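Long-range contacts in polysaccharide biosynthesis protein CapD (Bacillus thuringiensis HD-771, PDB 6BWC), which binds NADP and UDP-N-acetylglucosamine and, as a short-chain dehydrogenase of the Rossmann type, probably catalyses an early sugar-modifying step toward CMP-pseudaminic acid: residues Phe126-Ala131 with Thr145-Ile150; Ala132-Asn137 with Tyr272-Thr277; Ser166-Asn171 with Thr226-Met231. The protein carries 2 engineered substitutions. One frame throughout, in Å; residues are numbered along the deposited sequence.

Contact 1: Phe126-Ala131 with Thr145-Ile150; sequences FTSSNA and TAERLI. Engineered in segment 126-131: Asn130 (natural residue Asp), Ala131 (natural residue Lys). With NAP (NADP nicotinamide-adenine-dinucleotide phosphate), chain N.
The phenyl ring of Phe126 slants against helix 145-150: its CZ lies 3.3 Å from Ala146 CB and its CE2 3.7 Å from Glu147 N. One ring face carries the peptide nitrogen Ser128 N, 4.0 Å above the plane and shifted toward the rim. CG anti to the backbone N (chi1 177°) lays the ring along Ala146 and Glu147; Phe126 CB is 3.7 Å from Ile150 CG1, and His84 meets the ring with planes at about 40°. The carboxylate of Glu147 is the second flat group. Its chain starts off to one side of the strand, but its end swings in until OE2 is 2.9 Å from Ser128 OG, a hydroxyl that also has Ser129 O within reach. The other oxygen, OE1, forms a salt bridge with Arg168. Ser129 OG accepts from Ala131 N in an ST turn (2.8 Å) and is hydrogen-bonded to O4' of the UDP-sugar. Asn130 and Ala131 are engineered. Strand 123-129 and helix 138-156 belong to a beta-alpha-beta unit of the Rossmann-type domain, the strand ending at NADP and the UDP-sugar. Apolar packing joins them, and a buried carboxylate set between a hydroxyl and a guanidinium probably stays ionised.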
loop_
_atom_site.group_PDB
_atom_site.type_symbol
_atom_site.label_atom_id
_atom_site.label_comp_id
_atom_site.label_asym_id
_atom_site.label_seq_id
_atom_site.Cartn_x
_atom_site.Cartn_y
_atom_site.Cartn_z
ATOM N N PHE C 126 9.061 -24.901 5.321
ATOM C CA PHE C 126 8.705 -24.559 3.957
ATOM C C PHE C 126 8.784 -25.823 3.095
ATOM O O PHE C 126 9.661 -26.696 3.275
ATOM C CB PHE C 126 9.626 -23.468 3.396
ATOM C CG PHE C 126 9.348 -23.122 1.953
ATOM C CD1 PHE C 126 8.090 -22.676 1.568
ATOM C CD2 PHE C 126 10.340 -23.222 0.985
ATOM C CE1 PHE C 126 7.810 -22.358 0.249
ATOM C CE2 PHE C 126 10.075 -22.909 -0.340
ATOM C CZ PHE C 126 8.803 -22.486 -0.707
ATOM N N THR C 127 7.875 -25.890 2.141
ATOM C CA THR C 127 7.721 -27.034 1.291
ATOM C C THR C 127 8.141 -26.594 -0.111
ATOM O O THR C 127 7.359 -25.966 -0.845
ATOM C CB THR C 127 6.269 -27.507 1.420
ATOM O OG1 THR C 127 6.202 -28.453 2.489
ATOM C CG2 THR C 127 5.778 -28.145 0.215
ATOM N N SER C 128 9.400 -26.898 -0.455
ATOM C CA SER C 128 9.979 -26.576 -1.783
ATOM C C SER C 128 9.804 -27.763 -2.692
ATOM O O SER C 128 9.318 -28.809 -2.254
ATOM C CB SER C 128 11.477 -26.243 -1.692
ATOM O OG SER C 128 11.982 -25.806 -2.942
ATOM N N SER C 129 10.202 -27.580 -3.954
ATOM C CA SER C 129 10.303 -28.654 -4.951
ATOM C C SER C 129 11.754 -28.909 -5.362
ATOM O O SER C 129 12.619 -28.055 -5.188
ATOM C CB SER C 129 9.520 -28.270 -6.195
ATOM O OG SER C 129 9.839 -29.135 -7.271
ATOM N N ASN C 130 12.007 -30.078 -5.951
ATOM C CA ASN C 130 13.297 -30.341 -6.561
ATOM C C ASN C 130 13.452 -29.558 -7.888
ATOM O O ASN C 130 14.501 -29.584 -8.535
ATOM C CB ASN C 130 13.645 -31.870 -6.577
ATOM C CG ASN C 130 12.745 -32.762 -7.482
ATOM O OD1 ASN C 130 12.557 -33.945 -7.178
ATOM N ND2 ASN C 130 12.244 -32.239 -8.593
ATOM N N ALA C 131 12.394 -28.856 -8.288
ATOM C CA ALA C 131 12.452 -27.875 -9.385
ATOM C C ALA C 131 13.362 -26.666 -9.133
ATOM O O ALA C 131 13.793 -26.009 -10.064
ATOM C CB ALA C 131 11.047 -27.385 -9.717
ATOM N N THR C 145 14.106 -19.010 -4.984
ATOM C CA THR C 145 14.017 -17.751 -4.237
ATOM C C THR C 145 13.383 -17.944 -2.858
ATOM O O THR C 145 13.934 -17.494 -1.860
ATOM C CB THR C 145 13.283 -16.681 -5.046
ATOM O OG1 THR C 145 14.132 -16.259 -6.109
ATOM C CG2 THR C 145 12.934 -15.470 -4.211
ATOM N N ALA C 146 12.245 -18.626 -2.799
ATOM C CA ALA C 146 11.632 -19.001 -1.511
ATOM C C ALA C 146 12.618 -19.735 -0.599
ATOM O O ALA C 146 12.941 -19.226 0.463
ATOM C CB ALA C 146 10.388 -19.833 -1.728
ATOM N N GLU C 147 13.125 -20.896 -1.037
ATOM C CA GLU C 147 14.272 -21.562 -0.386
ATOM C C GLU C 147 15.312 -20.597 0.175
ATOM O O GLU C 147 15.787 -20.758 1.319
ATOM C CB GLU C 147 14.974 -22.493 -1.370
ATOM C CG GLU C 147 14.280 -23.847 -1.513
ATOM C CD GLU C 147 15.219 -24.977 -1.873
ATOM O OE1 GLU C 147 16.327 -25.031 -1.305
ATOM O OE2 GLU C 147 14.829 -25.818 -2.703
ATOM N N ARG C 148 15.647 -19.603 -0.647
ATOM C CA ARG C 148 16.592 -18.553 -0.263
ATOM C C ARG C 148 16.114 -17.610 0.831
ATOM O O ARG C 148 16.893 -17.292 1.741
ATOM C CB ARG C 148 17.063 -17.761 -1.493
ATOM C CG ARG C 148 18.480 -18.069 -1.930
ATOM C CD ARG C 148 18.834 -19.545 -1.878
ATOM N NE ARG C 148 19.906 -19.838 -2.823
ATOM C CZ ARG C 148 20.212 -21.051 -3.276
ATOM N NH1 ARG C 148 21.187 -21.198 -4.168
ATOM N NH2 ARG C 148 19.545 -22.123 -2.856
ATOM N N LEU C 149 14.868 -17.153 0.738
ATOM C CA LEU C 149 14.236 -16.402 1.838
ATOM C C LEU C 149 14.282 -17.166 3.170
ATOM O O LEU C 149 14.541 -16.607 4.225
ATOM C CB LEU C 149 12.774 -16.134 1.530
ATOM C CG LEU C 149 12.317 -14.854 0.874
ATOM C CD1 LEU C 149 13.389 -14.148 0.070
ATOM C CD2 LEU C 149 11.125 -15.210 -0.001
ATOM N N ILE C 150 14.016 -18.453 3.108
ATOM C CA ILE C 150 14.012 -19.296 4.296
ATOM C C ILE C 150 15.375 -19.345 4.990
ATOM O O ILE C 150 15.431 -19.169 6.199
ATOM C CB ILE C 150 13.476 -20.714 3.950
ATOM C CG1 ILE C 150 11.960 -20.632 3.638
ATOM C CG2 ILE C 150 13.770 -21.724 5.068
ATOM C CD1 ILE C 150 11.056 -20.383 4.848
HETATM P PA NAP N . -2.294 -28.199 -3.814
HETATM O O1A NAP N . -3.141 -29.438 -3.726
HETATM O O2A NAP N . -2.573 -27.286 -4.959
HETATM O O5B NAP N . -2.373 -27.383 -2.449
HETATM C C5B NAP N . -2.236 -25.960 -2.464
HETATM C C4B NAP N . -2.801 -25.384 -1.169
HETATM O O4B NAP N . -2.525 -23.993 -1.017
HETATM C C3B NAP N . -4.303 -25.484 -1.173
HETATM O O3B NAP N . -4.654 -25.661 0.196
HETATM C C2B NAP N . -4.734 -24.152 -1.730
HETATM O O2B NAP N . -6.090 -23.943 -1.393
HETATM C C1B NAP N . -3.727 -23.213 -1.066
HETATM N N9A NAP N . -3.383 -21.892 -1.695
HETATM C C8A NAP N . -3.048 -21.583 -2.981
HETATM N N7A NAP N . -2.768 -20.244 -3.138
HETATM C C5A NAP N . -2.918 -19.680 -1.926
HETATM C C6A NAP N . -2.803 -18.326 -1.330
HETATM N N6A NAP N . -2.457 -17.256 -2.060
HETATM N N1A NAP N . -3.046 -18.176 -0.017
HETATM C C2A NAP N . -3.401 -19.206 0.772
HETATM N N3A NAP N . -3.535 -20.459 0.309
HETATM C C4A NAP N . -3.313 -20.761 -0.995
HETATM O O3 NAP N . -0.715 -28.533 -3.804
HETATM P PN NAP N . 0.033 -29.805 -3.132
HETATM O O1N NAP N . -0.585 -30.187 -1.795
HETATM O O2N NAP N . 0.256 -30.838 -4.193
HETATM O O5D NAP N . 1.492 -29.216 -2.902
HETATM C C5D NAP N . 1.765 -28.523 -1.709
HETATM C C4D NAP N . 3.171 -27.935 -1.758
HETATM O O4D NAP N . 4.064 -28.968 -2.196
HETATM C C3D NAP N . 3.418 -26.722 -2.672
HETATM O O3D NAP N . 4.149 -25.740 -1.934
HETATM C C2D NAP N . 4.251 -27.245 -3.818
HETATM O O2D NAP N . 5.189 -26.280 -4.306
HETATM C C1D NAP N . 4.963 -28.436 -3.175
HETATM N N1N NAP N . 5.358 -29.499 -4.107
HETATM C C2N NAP N . 4.399 -30.296 -4.606
HETATM C C3N NAP N . 4.652 -31.331 -5.488
HETATM C C7N NAP N . 3.581 -32.190 -6.064
HETATM O O7N NAP N . 3.885 -32.962 -6.975
HETATM N N7N NAP N . 2.317 -32.118 -5.638
HETATM C C4N NAP N . 6.058 -31.611 -5.875
HETATM C C5N NAP N . 7.022 -30.677 -5.282
HETATM C C6N NAP N . 6.645 -29.674 -4.405
HETATM P P2B NAP N . -6.987 -22.837 -2.148
HETATM O O1X NAP N . -8.356 -23.251 -1.642
HETATM O O2X NAP N . -6.576 -21.500 -1.568
HETATM O O3X NAP N . -6.724 -22.995 -3.664
#

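Contact 2: Ala132-Asn137 with Tyr272-Thr277; sequences AISPTN and YEELMT. With UD1 (uridine-diphosphate-N-acetylglucosamine), chain O.
Ile133 sets its branched side chain across that of Glu274, and the rest of the contact is arranged round this crossing. The two branches of Ile133 have different tasks. CG2, anti to the backbone N, comes up against Glu274 CB at 3.6 Å and against Thr277 N at 3.7 Å; CG1 lies over the main chain of the other loop, 3.7 Å from Met276 CA. The methyl CG2 of Thr277 lies 3.8 Å from Ile133 CG2 and also borders Ser134 OG. Beyond CB the Glu274 chain runs out straight (chi2 -180°), which carries its carboxylate past the isoleucine to Ser134, where OE1 stands 3.6 Å from CB. At the near end of its own loop, Tyr272 puts the edge of its ring, in plane, toward Glu274 CG.

The charge of OE1 is met by a salt bridge with Lys270, whose NZ also donates hydrogen bonds to the carbonyl oxygens of Ile133 and Ser134. Asn137 caps helix 138-156 through OD1 to Gly140 N and reaches Gly268 O with ND2. Ser134 and Pro135 pack on the same residues of the second subunit, and Thr277 on its Thr136.

Neighbouring Glu273 borders the sugar, its CG 3.6 Å from O6' of the UDP-N-acetylglucosamine. No hydrogen bond passes directly between 132-137 and 272-277: van der Waals contact fits the loops together, and one lysine ammonium, gripping two carbonyls of one loop and a carboxylate of the other, supplies the polar tie beside the UDP-sugar pocket and the subunit interface.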
loop_
_atom_site.group_PDB
_atom_site.type_symbol
_atom_site.label_atom_id
_atom_site.label_comp_id
_atom_site.label_asym_id
_atom_site.label_seq_id
_atom_site.Cartn_x
_atom_site.Cartn_y
_atom_site.Cartn_z
ATOM N N ALA C 132 13.638 -26.374 -7.871
ATOM C CA ALA C 132 14.508 -25.264 -7.500
ATOM C C ALA C 132 15.965 -25.456 -7.899
ATOM O O ALA C 132 16.748 -24.530 -7.729
ATOM C CB ALA C 132 14.434 -25.042 -5.989
ATOM N N ILE C 133 16.339 -26.643 -8.389
ATOM C CA ILE C 133 17.716 -26.947 -8.690
ATOM C C ILE C 133 17.958 -26.675 -10.157
ATOM O O ILE C 133 17.404 -27.355 -11.007
ATOM C CB ILE C 133 18.070 -28.402 -8.357
ATOM C CG1 ILE C 133 18.134 -28.591 -6.840
ATOM C CG2 ILE C 133 19.440 -28.764 -8.909
ATOM C CD1 ILE C 133 16.821 -28.429 -6.135
ATOM N N SER C 134 18.813 -25.689 -10.446
ATOM C CA SER C 134 19.162 -25.363 -11.813
ATOM C C SER C 134 17.877 -25.337 -12.660
ATOM O O SER C 134 17.737 -26.120 -13.593
ATOM C CB SER C 134 20.177 -26.401 -12.321
ATOM O OG SER C 134 21.250 -26.561 -11.397
ATOM N N PRO C 135 16.916 -24.449 -12.301
ATOM C CA PRO C 135 15.603 -24.425 -12.931
ATOM C C PRO C 135 15.552 -23.832 -14.336
ATOM O O PRO C 135 16.344 -22.962 -14.685
ATOM C CB PRO C 135 14.786 -23.552 -11.981
ATOM C CG PRO C 135 15.781 -22.626 -11.374
ATOM C CD PRO C 135 16.985 -23.474 -11.185
ATOM N N THR C 136 14.577 -24.326 -15.101
ATOM C CA THR C 136 14.273 -23.931 -16.475
ATOM C C THR C 136 12.882 -23.267 -16.563
ATOM O O THR C 136 12.346 -23.050 -17.670
ATOM C CB THR C 136 14.281 -25.181 -17.368
ATOM O OG1 THR C 136 15.200 -26.129 -16.838
ATOM C CG2 THR C 136 14.707 -24.871 -18.776
ATOM N N ASN C 137 12.294 -22.953 -15.403
ATOM C CA ASN C 137 11.007 -22.266 -15.363
ATOM C C ASN C 137 10.889 -21.295 -14.195
ATOM O O ASN C 137 11.689 -21.332 -13.208
ATOM C CB ASN C 137 9.845 -23.258 -15.354
ATOM C CG ASN C 137 9.999 -24.341 -14.299
ATOM O OD1 ASN C 137 10.045 -24.059 -13.102
ATOM N ND2 ASN C 137 10.052 -25.595 -14.734
ATOM N N TYR C 272 14.431 -33.898 -16.923
ATOM C CA TYR C 272 14.724 -34.709 -15.750
ATOM C C TYR C 272 14.619 -33.718 -14.604
ATOM O O TYR C 272 14.444 -32.520 -14.844
ATOM C CB TYR C 272 16.153 -35.256 -15.828
ATOM C CG TYR C 272 17.140 -34.173 -16.142
ATOM C CD1 TYR C 272 17.766 -33.458 -15.125
ATOM C CD2 TYR C 272 17.392 -33.810 -17.466
ATOM C CE1 TYR C 272 18.638 -32.424 -15.412
ATOM C CE2 TYR C 272 18.261 -32.786 -17.771
ATOM C CZ TYR C 272 18.880 -32.089 -16.741
ATOM O OH TYR C 272 19.756 -31.067 -17.049
ATOM N N GLU C 273 14.733 -34.191 -13.369
ATOM C CA GLU C 273 14.779 -33.295 -12.213
ATOM C C GLU C 273 16.036 -33.626 -11.437
ATOM O O GLU C 273 16.795 -34.490 -11.859
ATOM C CB GLU C 273 13.511 -33.421 -11.366
ATOM C CG GLU C 273 12.234 -32.900 -12.043
ATOM C CD GLU C 273 12.132 -31.375 -12.172
ATOM O OE1 GLU C 273 13.092 -30.647 -11.773
ATOM O OE2 GLU C 273 11.072 -30.899 -12.669
ATOM N N GLU C 274 16.291 -32.897 -10.352
ATOM C CA GLU C 274 17.508 -33.059 -9.554
ATOM C C GLU C 274 17.192 -32.820 -8.066
ATOM O O GLU C 274 16.402 -31.950 -7.730
ATOM C CB GLU C 274 18.614 -32.088 -10.039
ATOM C CG GLU C 274 18.910 -32.099 -11.546
ATOM C CD GLU C 274 20.010 -31.124 -11.960
ATOM O OE1 GLU C 274 19.699 -29.984 -12.368
ATOM O OE2 GLU C 274 21.201 -31.488 -11.879
ATOM N N LEU C 275 17.819 -33.603 -7.193
ATOM C CA LEU C 275 17.595 -33.518 -5.741
ATOM C C LEU C 275 18.441 -32.415 -5.103
ATOM O O LEU C 275 18.093 -31.920 -4.017
ATOM C CB LEU C 275 17.958 -34.845 -5.058
ATOM C CG LEU C 275 17.381 -36.161 -5.599
ATOM C CD1 LEU C 275 18.073 -37.336 -4.926
ATOM C CD2 LEU C 275 15.863 -36.213 -5.424
ATOM N N MET C 276 19.571 -32.101 -5.759
ATOM C CA MET C 276 20.526 -31.052 -5.339
ATOM C C MET C 276 21.544 -30.729 -6.441
ATOM O O MET C 276 21.872 -31.564 -7.273
ATOM C CB MET C 276 21.272 -31.432 -4.048
ATOM C CG MET C 276 21.979 -32.773 -4.063
ATOM S SD MET C 276 22.478 -33.251 -2.393
ATOM C CE MET C 276 22.251 -35.008 -2.453
ATOM N N THR C 277 22.046 -29.505 -6.438
ATOM C CA THR C 277 23.175 -29.163 -7.282
ATOM C C THR C 277 24.379 -30.026 -6.890
ATOM O O THR C 277 24.446 -30.593 -5.788
ATOM C CB THR C 277 23.549 -27.676 -7.133
ATOM O OG1 THR C 277 23.685 -27.356 -5.742
ATOM C CG2 THR C 277 22.471 -26.788 -7.755
HETATM C "C1'" UD1 O . 5.121 -31.690 -10.249
HETATM C "C2'" UD1 O . 4.671 -30.511 -9.402
HETATM C "C3'" UD1 O . 5.771 -29.460 -9.272
HETATM C "C4'" UD1 O . 7.108 -30.076 -8.868
HETATM C "C5'" UD1 O . 7.401 -31.403 -9.595
HETATM C "C6'" UD1 O . 8.554 -32.137 -8.898
HETATM C "C7'" UD1 O . 2.241 -30.356 -9.766
HETATM C "C8'" UD1 O . 1.159 -29.760 -10.644
HETATM N "N2'" UD1 O . 3.482 -29.902 -9.968
HETATM O "O1'" UD1 O . 5.516 -31.236 -11.533
HETATM O "O3'" UD1 O . 5.350 -28.468 -8.314
HETATM O "O4'" UD1 O . 8.169 -29.173 -9.115
HETATM O "O5'" UD1 O . 6.247 -32.268 -9.653
HETATM O "O6'" UD1 O . 9.410 -32.790 -9.839
HETATM O "O7'" UD1 O . 1.964 -31.246 -8.964
HETATM N N1 UD1 O . 2.639 -34.686 -18.772
HETATM C C2 UD1 O . 2.037 -35.254 -19.935
HETATM N N3 UD1 O . 0.831 -34.822 -20.339
HETATM C C4 UD1 O . 0.165 -33.858 -19.672
HETATM C C5 UD1 O . 0.701 -33.298 -18.539
HETATM C C6 UD1 O . 1.937 -33.738 -18.092
HETATM O O2 UD1 O . 2.611 -36.133 -20.604
HETATM O O4 UD1 O . -0.953 -33.469 -20.044
HETATM C C1B UD1 O . 3.975 -35.116 -18.308
HETATM C C2B UD1 O . 4.946 -33.985 -17.960
HETATM O "O2'" UD1 O . 5.682 -33.538 -19.091
HETATM C C3B UD1 O . 5.814 -34.569 -16.864
HETATM C C4B UD1 O . 4.871 -35.545 -16.192
HETATM O O4B UD1 O . 3.809 -35.822 -17.104
HETATM O O3B UD1 O . 6.952 -35.308 -17.323
HETATM C C5B UD1 O . 4.286 -35.019 -14.891
HETATM O O5B UD1 O . 3.476 -33.843 -15.043
HETATM P PA UD1 O . 2.770 -33.332 -13.694
HETATM O O1A UD1 O . 1.698 -32.301 -13.948
HETATM O O2A UD1 O . 2.393 -34.509 -12.788
HETATM O O3A UD1 O . 3.953 -32.765 -12.753
HETATM P PB UD1 O . 5.359 -31.994 -12.981
HETATM O O1B UD1 O . 5.173 -30.870 -13.979
HETATM O O2B UD1 O . 6.562 -32.906 -13.189
#

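Contact 3: Ser166-Asn171 with Thr226-Met231; sequences SVRFGN and TFILKM. With UD1 (uridine-diphosphate-N-acetylglucosamine), chain O.
Ser166 opens the pairing of two parallel strands: its carbonyl O accepts Phe227 N at 2.9 Å with an N-H...O angle of 151°. The same oxygen takes a CA-H...O contact from Thr226 CA at 3.1 Å and lies at the edge of the Phe227 ring. Val167 crosses the base of that phenylalanine, CG2 4.1 Å from CB. Arg168, on the opposite face, runs alongside Ile228, its CB 3.8 Å from CG1, and then bends at chi3 (-97°). The methyl CG2 of Thr226 lies over one face of the guanidinium, 3.6 Å above its plane and toward the rim. The group is held from several sides: NH2 bridges Glu280 as well as Glu147, and NH1 reaches Leu275 O. Past Phe169 and Gly170, Asn171 clasps the bound UDP-sugar with both amide atoms, OD1 accepting from O6' at 2.6 Å and ND2 donating to phosphate oxygen O2B at 2.7 Å.

Strand 163-169 lies between 123-129 and 226-229, and antiparallel strand 290-293 follows beyond 226-229. Helix 207-220 covers the face of Val167 and Phe227, placing Ala217 against both. Beyond the strand the chain enters the ligand pocket, where Asn171, on short strand 171-172, pairs by backbone with Phe203 of strand 201-205.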
loop_
_atom_site.group_PDB
_atom_site.type_symbol
_atom_site.label_atom_id
_atom_site.label_comp_id
_atom_site.label_asym_id
_atom_site.label_seq_id
_atom_site.Cartn_x
_atom_site.Cartn_y
_atom_site.Cartn_z
ATOM N N SER C 166 13.604 -26.001 5.233
ATOM C CA SER C 166 13.000 -26.429 3.992
ATOM C C SER C 166 13.038 -27.953 3.836
ATOM O O SER C 166 13.982 -28.628 4.223
ATOM C CB SER C 166 13.704 -25.750 2.826
ATOM O OG SER C 166 13.287 -24.403 2.741
ATOM N N VAL C 167 11.975 -28.482 3.267
ATOM C CA VAL C 167 11.877 -29.874 2.860
ATOM C C VAL C 167 11.928 -29.761 1.330
ATOM O O VAL C 167 11.952 -28.637 0.838
ATOM C CB VAL C 167 10.590 -30.447 3.492
ATOM C CG1 VAL C 167 9.701 -31.157 2.514
ATOM C CG2 VAL C 167 10.946 -31.338 4.656
ATOM N N ARG C 168 12.007 -30.851 0.562
ATOM C CA ARG C 168 12.132 -30.715 -0.906
ATOM C C ARG C 168 11.626 -31.954 -1.620
ATOM O O ARG C 168 12.233 -33.024 -1.567
ATOM C CB ARG C 168 13.590 -30.405 -1.283
ATOM C CG ARG C 168 13.832 -29.657 -2.597
ATOM C CD ARG C 168 15.337 -29.644 -2.938
ATOM N NE ARG C 168 16.068 -28.422 -2.554
ATOM C CZ ARG C 168 17.391 -28.226 -2.689
ATOM N NH1 ARG C 168 18.190 -29.164 -3.180
ATOM N NH2 ARG C 168 17.941 -27.077 -2.338
ATOM N N PHE C 169 10.498 -31.790 -2.291
ATOM C CA PHE C 169 9.717 -32.912 -2.827
ATOM C C PHE C 169 10.054 -33.218 -4.289
ATOM O O PHE C 169 10.546 -32.354 -5.038
ATOM C CB PHE C 169 8.195 -32.595 -2.806
ATOM C CG PHE C 169 7.579 -32.356 -1.441
ATOM C CD1 PHE C 169 6.453 -31.548 -1.342
ATOM C CD2 PHE C 169 8.069 -32.938 -0.282
ATOM C CE1 PHE C 169 5.831 -31.319 -0.123
ATOM C CE2 PHE C 169 7.449 -32.714 0.942
ATOM C CZ PHE C 169 6.332 -31.894 1.022
ATOM N N GLY C 170 9.717 -34.437 -4.696
ATOM C CA GLY C 170 9.510 -34.748 -6.109
ATOM C C GLY C 170 8.061 -35.085 -6.344
ATOM O O GLY C 170 7.254 -35.002 -5.439
ATOM N N ASN C 171 7.738 -35.484 -7.564
ATOM C CA ASN C 171 6.347 -35.566 -7.982
ATOM C C ASN C 171 5.558 -36.390 -7.011
ATOM O O ASN C 171 5.836 -37.553 -6.853
ATOM C CB ASN C 171 6.212 -36.157 -9.388
ATOM C CG ASN C 171 6.853 -35.283 -10.436
ATOM O OD1 ASN C 171 8.018 -34.899 -10.300
ATOM N ND2 ASN C 171 6.106 -34.953 -11.472
ATOM N N THR C 226 17.930 -28.352 4.828
ATOM C CA THR C 226 17.041 -28.772 3.745
ATOM C C THR C 226 17.003 -30.300 3.700
ATOM O O THR C 226 18.006 -30.923 3.412
ATOM C CB THR C 226 17.490 -28.162 2.387
ATOM O OG1 THR C 226 17.435 -26.729 2.467
ATOM C CG2 THR C 226 16.595 -28.638 1.227
ATOM N N PHE C 227 15.854 -30.893 3.999
ATOM C CA PHE C 227 15.692 -32.351 3.908
ATOM C C PHE C 227 15.195 -32.829 2.516
ATOM O O PHE C 227 14.208 -32.308 1.999
ATOM C CB PHE C 227 14.709 -32.824 4.977
ATOM C CG PHE C 227 15.166 -32.576 6.386
ATOM C CD1 PHE C 227 14.916 -31.378 7.012
ATOM C CD2 PHE C 227 15.822 -33.561 7.095
ATOM C CE1 PHE C 227 15.322 -31.167 8.323
ATOM C CE2 PHE C 227 16.250 -33.350 8.392
ATOM C CZ PHE C 227 15.994 -32.149 9.012
ATOM N N ILE C 228 15.873 -33.813 1.919
ATOM C CA ILE C 228 15.405 -34.455 0.673
ATOM C C ILE C 228 15.418 -35.978 0.808
ATOM O O ILE C 228 16.352 -36.571 1.333
ATOM C CB ILE C 228 16.247 -34.103 -0.576
ATOM C CG1 ILE C 228 16.618 -32.625 -0.607
ATOM C CG2 ILE C 228 15.516 -34.522 -1.856
ATOM C CD1 ILE C 228 17.974 -32.338 -0.007
ATOM N N LEU C 229 14.379 -36.592 0.269
ATOM C CA LEU C 229 14.111 -37.999 0.465
ATOM C C LEU C 229 14.718 -38.763 -0.685
ATOM O O LEU C 229 14.714 -38.268 -1.809
ATOM C CB LEU C 229 12.600 -38.197 0.491
ATOM C CG LEU C 229 12.055 -39.455 1.160
ATOM C CD1 LEU C 229 12.361 -39.501 2.665
ATOM C CD2 LEU C 229 10.544 -39.531 0.911
ATOM N N LYS C 230 15.258 -39.952 -0.418
ATOM C CA LYS C 230 15.795 -40.793 -1.498
ATOM C C LYS C 230 14.556 -41.292 -2.210
ATOM O O LYS C 230 13.735 -41.970 -1.606
ATOM C CB LYS C 230 16.612 -41.985 -1.000
ATOM C CG LYS C 230 17.628 -41.710 0.094
ATOM C CD LYS C 230 19.072 -41.997 -0.306
ATOM C CE LYS C 230 19.838 -42.561 0.880
ATOM N NZ LYS C 230 21.263 -42.182 0.919
ATOM N N MET C 231 14.392 -40.928 -3.472
ATOM C CA MET C 231 13.183 -41.272 -4.189
ATOM C C MET C 231 13.502 -42.044 -5.452
ATOM O O MET C 231 14.553 -41.878 -6.055
ATOM C CB MET C 231 12.387 -40.018 -4.542
ATOM C CG MET C 231 11.910 -39.193 -3.342
ATOM S SD MET C 231 12.077 -37.408 -3.601
ATOM C CE MET C 231 11.016 -37.327 -5.009
HETATM C "C1'" UD1 O . 5.121 -31.690 -10.249
HETATM C "C2'" UD1 O . 4.671 -30.511 -9.402
HETATM C "C3'" UD1 O . 5.771 -29.460 -9.272
HETATM C "C4'" UD1 O . 7.108 -30.076 -8.868
HETATM C "C5'" UD1 O . 7.401 -31.403 -9.595
HETATM C "C6'" UD1 O . 8.554 -32.137 -8.898
HETATM C "C7'" UD1 O . 2.241 -30.356 -9.766
HETATM C "C8'" UD1 O . 1.159 -29.760 -10.644
HETATM N "N2'" UD1 O . 3.482 -29.902 -9.968
HETATM O "O1'" UD1 O . 5.516 -31.236 -11.533
HETATM O "O3'" UD1 O . 5.350 -28.468 -8.314
HETATM O "O4'" UD1 O . 8.169 -29.173 -9.115
HETATM O "O5'" UD1 O . 6.247 -32.268 -9.653
HETATM O "O6'" UD1 O . 9.410 -32.790 -9.839
HETATM O "O7'" UD1 O . 1.964 -31.246 -8.964
HETATM N N1 UD1 O . 2.639 -34.686 -18.772
HETATM C C2 UD1 O . 2.037 -35.254 -19.935
HETATM N N3 UD1 O . 0.831 -34.822 -20.339
HETATM C C4 UD1 O . 0.165 -33.858 -19.672
HETATM C C5 UD1 O . 0.701 -33.298 -18.539
HETATM C C6 UD1 O . 1.937 -33.738 -18.092
HETATM O O2 UD1 O . 2.611 -36.133 -20.604
HETATM O O4 UD1 O . -0.953 -33.469 -20.044
HETATM C C1B UD1 O . 3.975 -35.116 -18.308
HETATM C C2B UD1 O . 4.946 -33.985 -17.960
HETATM O "O2'" UD1 O . 5.682 -33.538 -19.091
HETATM C C3B UD1 O . 5.814 -34.569 -16.864
HETATM C C4B UD1 O . 4.871 -35.545 -16.192
HETATM O O4B UD1 O . 3.809 -35.822 -17.104
HETATM O O3B UD1 O . 6.952 -35.308 -17.323
HETATM C C5B UD1 O . 4.286 -35.019 -14.891
HETATM O O5B UD1 O . 3.476 -33.843 -15.043
HETATM P PA UD1 O . 2.770 -33.332 -13.694
HETATM O O1A UD1 O . 1.698 -32.301 -13.948
HETATM O O2A UD1 O . 2.393 -34.509 -12.788
HETATM O O3A UD1 O . 3.953 -32.765 -12.753
HETATM P PB UD1 O . 5.359 -31.994 -12.981
HETATM O O1B UD1 O . 5.173 -30.870 -13.979
HETATM O O2B UD1 O . 6.562 -32.906 -13.189
#

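How the contacts relate
Going from the N terminus, strand 123-129 supplies the first segment of contact 1, and the following loop at once begins contact 2. Contact 1 closes first, when helix 138-156 returns to the strand within a beta-alpha-beta unit. Contact 2 has opened before that closure and ends far beyond it, so the two cross. Strand 163-169, completing the unit, starts contact 3, which shuts at strand 226-229; that whole loop falls between the two segments of contact 2, which closes last, at 272-277. Arg168 of contact 3 is common ground, bound to Glu147 of contact 1 and Leu275 of contact 2. Central sheet, helix 138-156 and the late loop are thereby joined beside the ligands.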